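Long-range contacts in alpha,alpha-trehalose-phosphate synthase (UDP-forming) (Burkholderia xenovorans, PDB 5HXA), which belongs to glycosyltransferase family 20 and has the GT-B architecture of two Rossmann-like domains facing each other across a cleft: residues Gly235-Ala240 with Glu446-Val451; Gly390-Ser395 with Pro405-Val410; Ile134-Asp139 with Thr455-Leu460; Asp189-Gln194 with Arg225-Gly230. All blocks are in the same frame, centred on the assembly; numbering follows the deposited sequence.

Contact 1 (Gly235-Ala240 with Glu446-Val451); sequences GIYPDA and ENNLSV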
loop_
_atom_site.group_PDB
_atom_site.type_symbol
_atom_site.label_atom_id
_atom_site.label_comp_id
_atom_site.label_asym_id
_atom_site.label_seq_id
_atom_site.Cartn_x
_atom_site.Cartn_y
_atom_site.Cartn_z
ATOM N N GLY A 235 -24.126 -7.994 -6.931
ATOM C CA GLY A 235 -24.363 -8.567 -8.233
ATOM C C GLY A 235 -25.110 -7.624 -9.159
ATOM O O GLY A 235 -25.263 -6.429 -8.895
ATOM N N ILE A 236 -25.565 -8.188 -10.274
ATOM C CA ILE A 236 -26.361 -7.485 -11.268
ATOM C C ILE A 236 -27.592 -8.332 -11.567
ATOM O O ILE A 236 -27.788 -9.390 -10.979
ATOM C CB ILE A 236 -25.570 -7.208 -12.565
ATOM C CG1 ILE A 236 -25.174 -8.523 -13.243
ATOM C CG2 ILE A 236 -24.337 -6.352 -12.277
ATOM C CD1 ILE A 236 -24.642 -8.336 -14.663
ATOM N N TYR A 237 -28.424 -7.851 -12.495
ATOM C CA TYR A 237 -29.488 -8.649 -13.095
ATOM C C TYR A 237 -29.057 -8.987 -14.515
ATOM O O TYR A 237 -29.357 -8.236 -15.454
ATOM C CB TYR A 237 -30.821 -7.897 -13.091
ATOM C CG TYR A 237 -31.402 -7.708 -11.702
ATOM C CD1 TYR A 237 -31.779 -8.802 -10.934
ATOM C CD2 TYR A 237 -31.570 -6.436 -11.161
ATOM C CE1 TYR A 237 -32.315 -8.640 -9.659
ATOM C CE2 TYR A 237 -32.108 -6.261 -9.885
ATOM C CZ TYR A 237 -32.474 -7.367 -9.141
ATOM O OH TYR A 237 -33.003 -7.205 -7.881
ATOM N N PRO A 238 -28.366 -10.115 -14.732
ATOM C CA PRO A 238 -27.699 -10.324 -16.035
ATOM C C PRO A 238 -28.664 -10.453 -17.201
ATOM O O PRO A 238 -28.356 -9.995 -18.307
ATOM C CB PRO A 238 -26.900 -11.627 -15.831
ATOM C CG PRO A 238 -27.114 -12.049 -14.404
ATOM C CD PRO A 238 -28.254 -11.276 -13.832
ATOM N N ASP A 239 -29.825 -11.076 -17.001
ATOM C CA ASP A 239 -30.747 -11.219 -18.121
ATOM C C ASP A 239 -31.472 -9.912 -18.434
ATOM O O ASP A 239 -31.822 -9.662 -19.596
ATOM C CB ASP A 239 -31.740 -12.349 -17.841
ATOM C CG ASP A 239 -31.057 -13.715 -17.754
ATOM O OD1 ASP A 239 -30.158 -13.997 -18.580
ATOM O OD2 ASP A 239 -31.413 -14.499 -16.857
ATOM N N ALA A 240 -31.690 -9.059 -17.432
ATOM C CA ALA A 240 -32.213 -7.725 -17.718
ATOM C C ALA A 240 -31.196 -6.898 -18.505
ATOM O O ALA A 240 -31.567 -6.143 -19.413
ATOM C CB ALA A 240 -32.585 -7.018 -16.414
ATOM N N GLU A 446 -26.938 -16.904 -10.606
ATOM C CA GLU A 446 -27.161 -17.538 -9.313
ATOM C C GLU A 446 -26.918 -16.556 -8.173
ATOM O O GLU A 446 -27.651 -16.551 -7.178
ATOM C CB GLU A 446 -26.262 -18.768 -9.194
ATOM C CG GLU A 446 -26.296 -19.462 -7.856
ATOM C CD GLU A 446 -25.597 -20.804 -7.902
ATOM O OE1 GLU A 446 -26.266 -21.831 -7.671
ATOM O OE2 GLU A 446 -24.381 -20.829 -8.195
ATOM N N ASN A 447 -25.921 -15.693 -8.309
ATOM C CA ASN A 447 -25.677 -14.695 -7.276
ATOM C C ASN A 447 -26.041 -13.310 -7.790
ATOM O O ASN A 447 -25.213 -12.397 -7.790
ATOM C CB ASN A 447 -24.223 -14.777 -6.808
ATOM C CG ASN A 447 -23.863 -16.187 -6.359
ATOM O OD1 ASN A 447 -23.094 -16.892 -7.020
ATOM N ND2 ASN A 447 -24.474 -16.627 -5.264
ATOM N N ASN A 448 -27.292 -13.147 -8.212
ATOM C CA ASN A 448 -27.738 -11.894 -8.794
ATOM C C ASN A 448 -28.014 -10.871 -7.691
ATOM O O ASN A 448 -27.935 -11.164 -6.493
ATOM C CB ASN A 448 -28.969 -12.126 -9.676
ATOM C CG ASN A 448 -30.189 -12.598 -8.886
ATOM O OD1 ASN A 448 -30.706 -11.884 -8.033
ATOM N ND2 ASN A 448 -30.664 -13.800 -9.191
ATOM N N LEU A 449 -28.366 -9.654 -8.112
ATOM C CA LEU A 449 -28.525 -8.549 -7.171
ATOM C C LEU A 449 -29.591 -8.831 -6.113
ATOM O O LEU A 449 -29.458 -8.378 -4.968
ATOM C CB LEU A 449 -28.857 -7.272 -7.942
ATOM C CG LEU A 449 -28.892 -5.963 -7.160
ATOM C CD1 LEU A 449 -27.591 -5.757 -6.405
ATOM C CD2 LEU A 449 -29.158 -4.819 -8.133
ATOM N N SER A 450 -30.657 -9.566 -6.463
ATOM C CA SER A 450 -31.671 -9.892 -5.459
ATOM C C SER A 450 -31.098 -10.783 -4.368
ATOM O O SER A 450 -31.434 -10.621 -3.189
ATOM C CB SER A 450 -32.881 -10.576 -6.101
ATOM O OG SER A 450 -33.648 -9.642 -6.831
ATOM N N VAL A 451 -30.238 -11.737 -4.744
ATOM C CA VAL A 451 -29.603 -12.603 -3.754
ATOM C C VAL A 451 -28.755 -11.776 -2.800
ATOM O O VAL A 451 -28.798 -11.967 -1.581
ATOM C CB VAL A 451 -28.775 -13.703 -4.449
ATOM C CG1 VAL A 451 -27.945 -14.484 -3.421
ATOM C CG2 VAL A 451 -29.686 -14.646 -5.214
HETATM O O HOH W 1 -24.694 -10.984 -10.676
#

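Contact 2 (Gly390-Ser395 with Pro405-Val410); sequences GVLVLS and PGALVV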
loop_
_atom_site.group_PDB
_atom_site.type_symbol
_atom_site.label_atom_id
_atom_site.label_comp_id
_atom_site.label_asym_id
_atom_site.label_seq_id
_atom_site.Cartn_x
_atom_site.Cartn_y
_atom_site.Cartn_z
ATOM N N GLY A 390 -18.300 -11.266 -26.913
ATOM C CA GLY A 390 -16.961 -10.752 -26.708
ATOM C C GLY A 390 -16.282 -11.395 -25.504
ATOM O O GLY A 390 -16.826 -12.275 -24.826
ATOM N N VAL A 391 -15.063 -10.928 -25.230
ATOM C CA VAL A 391 -14.171 -11.548 -24.252
ATOM C C VAL A 391 -13.833 -10.520 -23.181
ATOM O O VAL A 391 -13.449 -9.390 -23.504
ATOM C CB VAL A 391 -12.881 -12.062 -24.922
ATOM C CG1 VAL A 391 -11.916 -12.664 -23.887
ATOM C CG2 VAL A 391 -13.212 -13.073 -26.010
ATOM N N LEU A 392 -13.911 -10.927 -21.915
ATOM C CA LEU A 392 -13.567 -10.053 -20.790
ATOM C C LEU A 392 -12.110 -10.253 -20.372
ATOM O O LEU A 392 -11.664 -11.391 -20.154
ATOM C CB LEU A 392 -14.488 -10.322 -19.588
ATOM C CG LEU A 392 -14.165 -9.551 -18.296
ATOM C CD1 LEU A 392 -14.299 -8.028 -18.462
ATOM C CD2 LEU A 392 -15.022 -10.044 -17.107
ATOM N N VAL A 393 -11.372 -9.147 -20.285
ATOM C CA VAL A 393 -10.034 -9.097 -19.703
ATOM C C VAL A 393 -10.165 -8.342 -18.382
ATOM O O VAL A 393 -10.630 -7.193 -18.360
ATOM C CB VAL A 393 -9.022 -8.416 -20.644
ATOM C CG1 VAL A 393 -7.646 -8.269 -19.949
ATOM C CG2 VAL A 393 -8.883 -9.208 -21.950
ATOM N N LEU A 394 -9.767 -8.984 -17.285
ATOM C CA LEU A 394 -10.143 -8.548 -15.947
ATOM C C LEU A 394 -8.945 -8.527 -15.006
ATOM O O LEU A 394 -8.166 -9.484 -14.951
ATOM C CB LEU A 394 -11.231 -9.478 -15.375
ATOM C CG LEU A 394 -11.773 -9.133 -13.988
ATOM C CD1 LEU A 394 -12.586 -7.828 -14.021
ATOM C CD2 LEU A 394 -12.640 -10.284 -13.523
ATOM N N SER A 395 -8.837 -7.449 -14.230
ATOM C CA SER A 395 -7.790 -7.325 -13.221
ATOM C C SER A 395 -8.021 -8.278 -12.058
ATOM O O SER A 395 -9.147 -8.457 -11.597
ATOM C CB SER A 395 -7.749 -5.895 -12.673
ATOM O OG SER A 395 -6.957 -5.846 -11.504
ATOM N N PRO A 405 -15.664 -16.808 -13.530
ATOM C CA PRO A 405 -14.815 -17.865 -14.108
ATOM C C PRO A 405 -15.020 -17.906 -15.615
ATOM O O PRO A 405 -16.148 -18.031 -16.097
ATOM C CB PRO A 405 -15.324 -19.145 -13.426
ATOM C CG PRO A 405 -16.767 -18.849 -13.151
ATOM C CD PRO A 405 -16.864 -17.361 -12.878
ATOM N N GLY A 406 -13.929 -17.793 -16.357
ATOM C CA GLY A 406 -13.981 -17.604 -17.796
ATOM C C GLY A 406 -13.418 -16.277 -18.251
ATOM O O GLY A 406 -13.097 -16.123 -19.443
ATOM N N ALA A 407 -13.287 -15.308 -17.348
ATOM C CA ALA A 407 -12.573 -14.083 -17.689
ATOM C C ALA A 407 -11.092 -14.395 -17.869
ATOM O O ALA A 407 -10.545 -15.276 -17.204
ATOM C CB ALA A 407 -12.738 -13.031 -16.587
ATOM N N LEU A 408 -10.430 -13.647 -18.759
ATOM C CA LEU A 408 -8.968 -13.653 -18.807
ATOM C C LEU A 408 -8.463 -12.739 -17.693
ATOM O O LEU A 408 -8.550 -11.511 -17.793
ATOM C CB LEU A 408 -8.452 -13.205 -20.175
ATOM C CG LEU A 408 -8.781 -14.110 -21.372
ATOM C CD1 LEU A 408 -8.222 -13.505 -22.663
ATOM C CD2 LEU A 408 -8.259 -15.556 -21.179
ATOM N N VAL A 409 -7.947 -13.330 -16.630
ATOM C CA VAL A 409 -7.583 -12.577 -15.439
ATOM C C VAL A 409 -6.110 -12.217 -15.527
ATOM O O VAL A 409 -5.274 -13.067 -15.856
ATOM C CB VAL A 409 -7.893 -13.386 -14.167
ATOM C CG1 VAL A 409 -7.433 -12.641 -12.918
ATOM C CG2 VAL A 409 -9.394 -13.669 -14.090
ATOM N N VAL A 410 -5.788 -10.951 -15.239
ATOM C CA VAL A 410 -4.432 -10.438 -15.389
ATOM C C VAL A 410 -4.037 -9.586 -14.187
ATOM O O VAL A 410 -4.876 -9.049 -13.457
ATOM C CB VAL A 410 -4.260 -9.610 -16.690
ATOM C CG1 VAL A 410 -4.499 -10.491 -17.929
ATOM C CG2 VAL A 410 -5.192 -8.380 -16.693
HETATM O O HOH W 2 -14.307 -13.887 -21.541
#

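Contact 3 (Ile134-Asp139 with Thr455-Leu460); sequences IIWVHD and TFLADL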
loop_
_atom_site.group_PDB
_atom_site.type_symbol
_atom_site.label_atom_id
_atom_site.label_comp_id
_atom_site.label_asym_id
_atom_site.label_seq_id
_atom_site.Cartn_x
_atom_site.Cartn_y
_atom_site.Cartn_z
ATOM N N ILE A 134 -35.616 -1.746 10.809
ATOM C CA ILE A 134 -34.233 -2.173 10.641
ATOM C C ILE A 134 -33.549 -1.161 9.736
ATOM O O ILE A 134 -34.173 -0.625 8.813
ATOM C CB ILE A 134 -34.123 -3.601 10.074
ATOM C CG1 ILE A 134 -34.747 -3.683 8.675
ATOM C CG2 ILE A 134 -34.764 -4.595 11.055
ATOM C CD1 ILE A 134 -34.679 -5.073 8.040
ATOM N N ILE A 135 -32.275 -0.885 10.012
ATOM C CA ILE A 135 -31.543 0.205 9.372
ATOM C C ILE A 135 -30.361 -0.383 8.613
ATOM O O ILE A 135 -29.584 -1.162 9.178
ATOM C CB ILE A 135 -31.073 1.242 10.410
ATOM C CG1 ILE A 135 -32.274 1.755 11.219
ATOM C CG2 ILE A 135 -30.338 2.395 9.738
ATOM C CD1 ILE A 135 -31.867 2.490 12.498
ATOM N N TRP A 136 -30.221 0.002 7.340
ATOM C CA TRP A 136 -29.144 -0.467 6.465
ATOM C C TRP A 136 -28.374 0.747 5.951
ATOM O O TRP A 136 -28.899 1.527 5.150
ATOM C CB TRP A 136 -29.708 -1.291 5.306
ATOM C CG TRP A 136 -28.677 -1.999 4.457
ATOM C CD1 TRP A 136 -27.324 -2.044 4.655
ATOM C CD2 TRP A 136 -28.937 -2.784 3.281
ATOM N NE1 TRP A 136 -26.724 -2.802 3.663
ATOM C CE2 TRP A 136 -27.696 -3.266 2.812
ATOM C CE3 TRP A 136 -30.104 -3.120 2.579
ATOM C CZ2 TRP A 136 -27.587 -4.072 1.672
ATOM C CZ3 TRP A 136 -29.995 -3.920 1.444
ATOM C CH2 TRP A 136 -28.746 -4.386 1.002
ATOM N N VAL A 137 -27.132 0.900 6.406
ATOM C CA VAL A 137 -26.291 2.059 6.107
ATOM C C VAL A 137 -25.247 1.664 5.068
ATOM O O VAL A 137 -24.694 0.560 5.124
ATOM C CB VAL A 137 -25.619 2.573 7.398
ATOM C CG1 VAL A 137 -24.751 3.802 7.118
ATOM C CG2 VAL A 137 -26.678 2.867 8.471
ATOM N N HIS A 138 -24.935 2.577 4.142
ATOM C CA HIS A 138 -24.083 2.257 2.996
ATOM C C HIS A 138 -22.857 3.160 2.921
ATOM O O HIS A 138 -22.984 4.389 2.864
ATOM C CB HIS A 138 -24.884 2.346 1.699
ATOM C CG HIS A 138 -25.848 1.218 1.545
ATOM N ND1 HIS A 138 -25.525 0.059 0.873
ATOM C CD2 HIS A 138 -27.095 1.037 2.041
ATOM C CE1 HIS A 138 -26.545 -0.778 0.938
ATOM N NE2 HIS A 138 -27.510 -0.209 1.642
ATOM N N ASP A 139 -21.681 2.528 2.944
ATOM C CA ASP A 139 -20.399 3.021 2.426
ATOM C C ASP A 139 -19.638 3.975 3.346
ATOM O O ASP A 139 -20.155 4.432 4.376
ATOM C CB ASP A 139 -20.580 3.677 1.048
ATOM C CG ASP A 139 -19.575 3.145 0.019
ATOM O OD1 ASP A 139 -18.690 2.336 0.396
ATOM O OD2 ASP A 139 -19.658 3.540 -1.160
ATOM N N THR A 455 -29.827 -11.822 1.010
ATOM C CA THR A 455 -28.941 -12.474 1.968
ATOM C C THR A 455 -28.510 -11.496 3.048
ATOM O O THR A 455 -28.464 -11.850 4.231
ATOM C CB THR A 455 -27.711 -13.076 1.278
ATOM O OG1 THR A 455 -27.015 -12.047 0.574
ATOM C CG2 THR A 455 -28.119 -14.174 0.301
ATOM N N PHE A 456 -28.195 -10.262 2.668
ATOM C CA PHE A 456 -27.832 -9.282 3.685
ATOM C C PHE A 456 -29.012 -9.017 4.615
ATOM O O PHE A 456 -28.864 -9.016 5.844
ATOM C CB PHE A 456 -27.350 -7.980 3.036
ATOM C CG PHE A 456 -26.778 -7.008 4.034
ATOM C CD1 PHE A 456 -27.612 -6.127 4.716
ATOM C CD2 PHE A 456 -25.424 -7.022 4.335
ATOM C CE1 PHE A 456 -27.098 -5.262 5.666
ATOM C CE2 PHE A 456 -24.898 -6.149 5.280
ATOM C CZ PHE A 456 -25.739 -5.269 5.945
ATOM N N LEU A 457 -30.200 -8.814 4.043
ATOM C CA LEU A 457 -31.358 -8.459 4.860
ATOM C C LEU A 457 -31.790 -9.603 5.777
ATOM O O LEU A 457 -32.282 -9.349 6.882
ATOM C CB LEU A 457 -32.515 -8.015 3.961
ATOM C CG LEU A 457 -32.352 -6.630 3.311
ATOM C CD1 LEU A 457 -33.530 -6.324 2.400
ATOM C CD2 LEU A 457 -32.195 -5.543 4.369
ATOM N N ALA A 458 -31.612 -10.863 5.354
ATOM C CA ALA A 458 -31.941 -11.978 6.244
ATOM C C ALA A 458 -31.038 -11.981 7.472
ATOM O O ALA A 458 -31.496 -12.258 8.581
ATOM C CB ALA A 458 -31.834 -13.312 5.504
ATOM N N ASP A 459 -29.749 -11.675 7.293
ATOM C CA ASP A 459 -28.863 -11.566 8.449
ATOM C C ASP A 459 -29.275 -10.405 9.345
ATOM O O ASP A 459 -29.250 -10.524 10.573
ATOM C CB ASP A 459 -27.407 -11.400 7.998
ATOM C CG ASP A 459 -26.823 -12.687 7.429
ATOM O OD1 ASP A 459 -27.398 -13.756 7.686
ATOM O OD2 ASP A 459 -25.795 -12.633 6.724
ATOM N N LEU A 460 -29.666 -9.275 8.745
ATOM C CA LEU A 460 -30.084 -8.126 9.547
ATOM C C LEU A 460 -31.363 -8.422 10.320
ATOM O O LEU A 460 -31.523 -7.972 11.463
ATOM C CB LEU A 460 -30.267 -6.895 8.654
ATOM C CG LEU A 460 -30.594 -5.577 9.371
ATOM C CD1 LEU A 460 -29.517 -5.245 10.408
ATOM C CD2 LEU A 460 -30.744 -4.432 8.366
#

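Contact 4 (Asp189-Gln194 with Arg225-Gly230); sequences DVIGFQ and RFLKVG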
loop_
_atom_site.group_PDB
_atom_site.type_symbol
_atom_site.label_atom_id
_atom_site.label_comp_id
_atom_site.label_asym_id
_atom_site.label_seq_id
_atom_site.Cartn_x
_atom_site.Cartn_y
_atom_site.Cartn_z
ATOM N N ASP A 189 -24.716 -4.083 14.012
ATOM C CA ASP A 189 -25.025 -5.488 14.271
ATOM C C ASP A 189 -24.539 -6.404 13.154
ATOM O O ASP A 189 -24.211 -7.565 13.414
ATOM C CB ASP A 189 -26.531 -5.689 14.444
ATOM C CG ASP A 189 -27.071 -4.982 15.662
ATOM O OD1 ASP A 189 -26.658 -5.341 16.788
ATOM O OD2 ASP A 189 -27.907 -4.070 15.490
ATOM N N VAL A 190 -24.533 -5.921 11.914
ATOM C CA VAL A 190 -24.088 -6.683 10.752
ATOM C C VAL A 190 -23.177 -5.778 9.931
ATOM O O VAL A 190 -23.518 -4.618 9.669
ATOM C CB VAL A 190 -25.276 -7.174 9.894
ATOM C CG1 VAL A 190 -24.781 -7.977 8.665
ATOM C CG2 VAL A 190 -26.267 -7.997 10.734
ATOM N N ILE A 191 -22.019 -6.294 9.533
ATOM C CA ILE A 191 -21.125 -5.578 8.637
ATOM C C ILE A 191 -20.879 -6.461 7.423
ATOM O O ILE A 191 -20.438 -7.607 7.564
ATOM C CB ILE A 191 -19.794 -5.204 9.308
ATOM C CG1 ILE A 191 -20.018 -4.245 10.482
ATOM C CG2 ILE A 191 -18.866 -4.556 8.279
ATOM C CD1 ILE A 191 -18.710 -3.870 11.191
ATOM N N GLY A 192 -21.152 -5.926 6.239
ATOM C CA GLY A 192 -20.914 -6.622 4.985
ATOM C C GLY A 192 -19.812 -5.945 4.187
ATOM O O GLY A 192 -19.715 -4.712 4.162
ATOM N N PHE A 193 -18.987 -6.764 3.543
ATOM C CA PHE A 193 -17.924 -6.327 2.649
ATOM C C PHE A 193 -18.122 -6.992 1.292
ATOM O O PHE A 193 -18.898 -7.939 1.148
ATOM C CB PHE A 193 -16.538 -6.693 3.201
ATOM C CG PHE A 193 -16.203 -6.039 4.522
ATOM C CD1 PHE A 193 -15.743 -4.726 4.565
ATOM C CD2 PHE A 193 -16.313 -6.744 5.712
ATOM C CE1 PHE A 193 -15.412 -4.125 5.778
ATOM C CE2 PHE A 193 -15.977 -6.154 6.929
ATOM C CZ PHE A 193 -15.540 -4.841 6.962
ATOM N N GLN A 194 -17.386 -6.506 0.288
ATOM C CA GLN A 194 -17.560 -7.034 -1.064
ATOM C C GLN A 194 -16.968 -8.432 -1.199
ATOM O O GLN A 194 -17.549 -9.289 -1.874
ATOM C CB GLN A 194 -16.922 -6.096 -2.103
ATOM C CG GLN A 194 -17.573 -4.720 -2.242
ATOM C CD GLN A 194 -18.790 -4.721 -3.161
ATOM O OE1 GLN A 194 -19.406 -5.760 -3.390
ATOM N NE2 GLN A 194 -19.132 -3.546 -3.703
ATOM N N ARG A 225 -19.267 -5.910 22.300
ATOM C CA ARG A 225 -20.445 -6.161 21.473
ATOM C C ARG A 225 -20.202 -7.383 20.598
ATOM O O ARG A 225 -19.063 -7.682 20.226
ATOM C CB ARG A 225 -20.788 -4.951 20.563
ATOM C CG ARG A 225 -21.165 -3.652 21.282
ATOM C CD ARG A 225 -21.604 -2.558 20.278
ATOM N NE ARG A 225 -22.710 -3.027 19.428
ATOM C CZ ARG A 225 -24.004 -2.817 19.670
ATOM N NH1 ARG A 225 -24.391 -2.118 20.730
ATOM N NH2 ARG A 225 -24.922 -3.311 18.841
ATOM N N PHE A 226 -21.284 -8.084 20.264
ATOM C CA PHE A 226 -21.256 -9.107 19.227
ATOM C C PHE A 226 -21.839 -8.531 17.941
ATOM O O PHE A 226 -22.741 -7.691 17.971
ATOM C CB PHE A 226 -22.043 -10.357 19.646
ATOM C CG PHE A 226 -21.229 -11.361 20.441
ATOM C CD1 PHE A 226 -20.991 -11.165 21.793
ATOM C CD2 PHE A 226 -20.695 -12.490 19.829
ATOM C CE1 PHE A 226 -20.234 -12.080 22.538
ATOM C CE2 PHE A 226 -19.932 -13.410 20.563
ATOM C CZ PHE A 226 -19.711 -13.209 21.920
ATOM N N LEU A 227 -21.313 -8.990 16.808
ATOM C CA LEU A 227 -21.809 -8.569 15.502
ATOM C C LEU A 227 -21.484 -9.664 14.500
ATOM O O LEU A 227 -20.571 -10.471 14.710
ATOM C CB LEU A 227 -21.193 -7.233 15.049
ATOM C CG LEU A 227 -19.671 -7.138 14.898
ATOM C CD1 LEU A 227 -19.293 -6.102 13.844
ATOM C CD2 LEU A 227 -18.973 -6.790 16.227
ATOM N N LYS A 228 -22.238 -9.685 13.402
ATOM C CA LYS A 228 -21.968 -10.597 12.295
ATOM C C LYS A 228 -21.198 -9.848 11.217
ATOM O O LYS A 228 -21.561 -8.722 10.862
ATOM C CB LYS A 228 -23.262 -11.179 11.712
ATOM C CG LYS A 228 -23.008 -12.249 10.637
ATOM C CD LYS A 228 -24.276 -12.987 10.282
ATOM C CE LYS A 228 -24.033 -14.042 9.209
ATOM N NZ LYS A 228 -23.107 -15.102 9.671
ATOM N N VAL A 229 -20.130 -10.460 10.713
ATOM C CA VAL A 229 -19.289 -9.848 9.689
ATOM C C VAL A 229 -19.213 -10.815 8.516
ATOM O O VAL A 229 -18.862 -11.985 8.697
ATOM C CB VAL A 229 -17.879 -9.518 10.228
ATOM C CG1 VAL A 229 -17.074 -8.726 9.203
ATOM C CG2 VAL A 229 -17.976 -8.720 11.540
ATOM N N GLY A 230 -19.559 -10.340 7.313
ATOM C CA GLY A 230 -19.591 -11.235 6.171
ATOM C C GLY A 230 -19.203 -10.560 4.871
ATOM O O GLY A 230 -19.097 -9.335 4.780
HETATM O O HOH W 3 -25.500 -7.697 17.524
HETATM O O HOH W 4 -27.668 -4.667 19.130
#

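Contact 1 (Gly235-Ala240 with Glu446-Val451)
The hydroxyls of Tyr237 and Ser450 form the shortest polar bond between Gly235-Ala240 and Glu446-Val451: Tyr237 OH lies 2.7 Å from Ser450 OG, and either could donate. The serine oxygen arrives at the edge of the phenol ring, in its plane, while Leu449 occupies one face. There Leu449 CB sits 4.0 Å from the ring centroid, only 17° off the normal, a CH-pi contact, and Leu449 CD2 reaches on to Tyr237 CE2. With CG of Tyr237 anti to its carbonyl carbon (chi1 -69°), the ring lies across the first turn of the helix beginning at Leu449. That turn is fastened a second time by the backbone, Leu449 N donating to Ile236 O at 2.9 Å from above the carbonyl plane. Asn448 is the N-cap: its OD1 takes weak bonds from Ser450 N and Val451 N, and its ND2 is held by Arg445 O. A water accepts from Ile236 N and lies 3.3 Å from Asn447 O, to which it can donate. The two segments run roughly at right angles, each leading into a helix. Ile236 and Pro238 pack against helices 375-382 and 430-446, whereas Tyr237 and Leu449 both touch Ile34 of helix 32-43.

Contact 2 (Gly390-Ser395 with Pro405-Val410)
Three backbone hydrogen bonds join Leu392-Ser395 to Leu408-Val410 in parallel register: Leu408 N donates to Leu392 O, Leu394 N to Leu408 O, and Val410 N to Leu394 O, the last at 2.8 Å. Leu394 thus uses both its N-H and its C=O toward the neighbouring strand. CA-H...O contacts accompany these bonds, the shortest from Val409 CA to Leu394 O at 3.2 Å. Beyond the first pair a water continues the link, accepting from Leu392 N and donating to Gly406 O, which also receives Arg436 NH1. Apolar contacts fall on both faces. On one, the methyl of Ala407 sits between two leucines, its CB 3.8 Å from Leu392 CD2 and 4.0 Å from Leu394 CB; helix 375-382 packs on these leucines. On the other, Leu408 CD1 meets Val391 CG1 at 4.0 Å, and farther along Val410 CG2 meets Val393 CG1 at 4.1 Å. In Val410, CG1 is anti to the carbonyl carbon (chi1 -63°), which leaves CG2 to face the adjoining strand. Helix 415-426 lies against Val391, Leu408 and Val410. Strand 391-395 also bonds to strand 363-366, leaving 408-410 outermost within the chain: the edge of the six-stranded parallel sheet of a Rossmann-like domain, sandwiched between helices as in GT-B proteins.

Contact 3 (Ile134-Asp139 with Thr455-Leu460)
The indole of Trp136 has the phenyl ring of Phe456 over one face and NE2 of His138, two residues on in the same strand, over the opposite face, toward its rim. Trp136 and Phe456 form an offset stack: the five-membered ring and the phenyl ring are nearly parallel, their planes 12° apart and their centroids 4.1 Å apart. Phe456 CE1 rests 3.2 Å from Trp136 NE1, and Phe456 CD1 lies 3.4 Å from Trp136 CE2, so the overlap follows the pyrrole side of the indole. Both side chains extend with CG anti to the backbone N (chi1 -171° in Trp136), which carries the rings out from strand and helix to meet between them. The Leu457 side chain crosses that of Trp136 at about a right angle, its CD2 3.7 Å from Trp136 CE3 on the benzo half. One helical turn beyond Phe456, Leu460 sends CD2 to the start of the strand, 3.9 Å from Ile134 CB and 3.6 Å from the carbonyl O of Ile135. Ile134 CD1 also approaches this methyl. Strand and helix axes pass 9.9 Å apart at 133°, and all six touching residues are buried. Around the aromatic pair, Trp452 meets Trp136 and Tyr232 meets Phe456 edge-to-face, while Val36 of helix 32-43 also touches Trp136. The contact is apolar helix-on-sheet packing. Strand 134-138 lies within the N-terminal Rossmann-like sheet, and the chain's last helix, 449-461, returns from the C-terminal domain to pack on it, a crossing-back characteristic of the GT-B fold.

Contact 4 (Asp189-Gln194 with Arg225-Gly230)
Asp189 and Arg225 meet where the two strands begin: Asp189 OD1 lies 3.4 Å from Arg225 NH2, at the edge of the guanidinium and in its plane, with carboxylate and guanidinium planes 52° apart. The pair is a long salt bridge, and water fills in around it. One water donates to Asp189 OD1 and to Phe226 O; another donates to OD1 and weakly accepts from Arg225 NH2. From there the backbones pair in parallel. Lys228 N donates to Asp189 O, Ile191 N to Lys228 O at 2.8 Å, Gly230 N to Ile191 O, and Phe193 N to Gly230 O. One face holds Ile191 and Leu227, with Ile191 CD1 3.5 Å from Leu227 CD1. On the same face Val229 CG1 meets the edge of the Phe193 ring, 3.6 Å from Phe193 CE2. Strands 190-193 and 225-231 are neighbours in the N-terminal Rossmann-like sheet of the GT-B fold, where 225-231 is the last strand of the parallel run before antiparallel 219-222. In the next shell Phe202 of helix 196-208 packs on Ile191, Phe193 and Val229. Asp189 OD2 is gripped by Arg150 and by Ile158 N, which fix the carboxylate; Arg225 NE gives a weak bond to Cys186 O. On the other face Val190 touches Phe456, and the aliphatic part of Lys228 packs beside Asp459, while Lys228 NZ makes a long, weak ion pair with Asp217.

Contacts 3 and 4 are closest, with centres 9 Å apart on one sheet. They touch directly, through helix 449-461 of contact 3 packing on strands 190-193 and 225-231 of contact 4. Contact 1 shares helix 449-461 with contact 3, their centres about 18 Å apart, so the helix whose start is fastened by 235-240 goes on to cover strand 134-138. Contact 2 belongs to the other, all-parallel sheet, its centre about 31 Å from those of contacts 3 and 4 but 19 Å from that of contact 1. A 1,2-ethanediol, probably from the crystallisation liquor, lies about 4 Å from the Val409 side chain of contact 2.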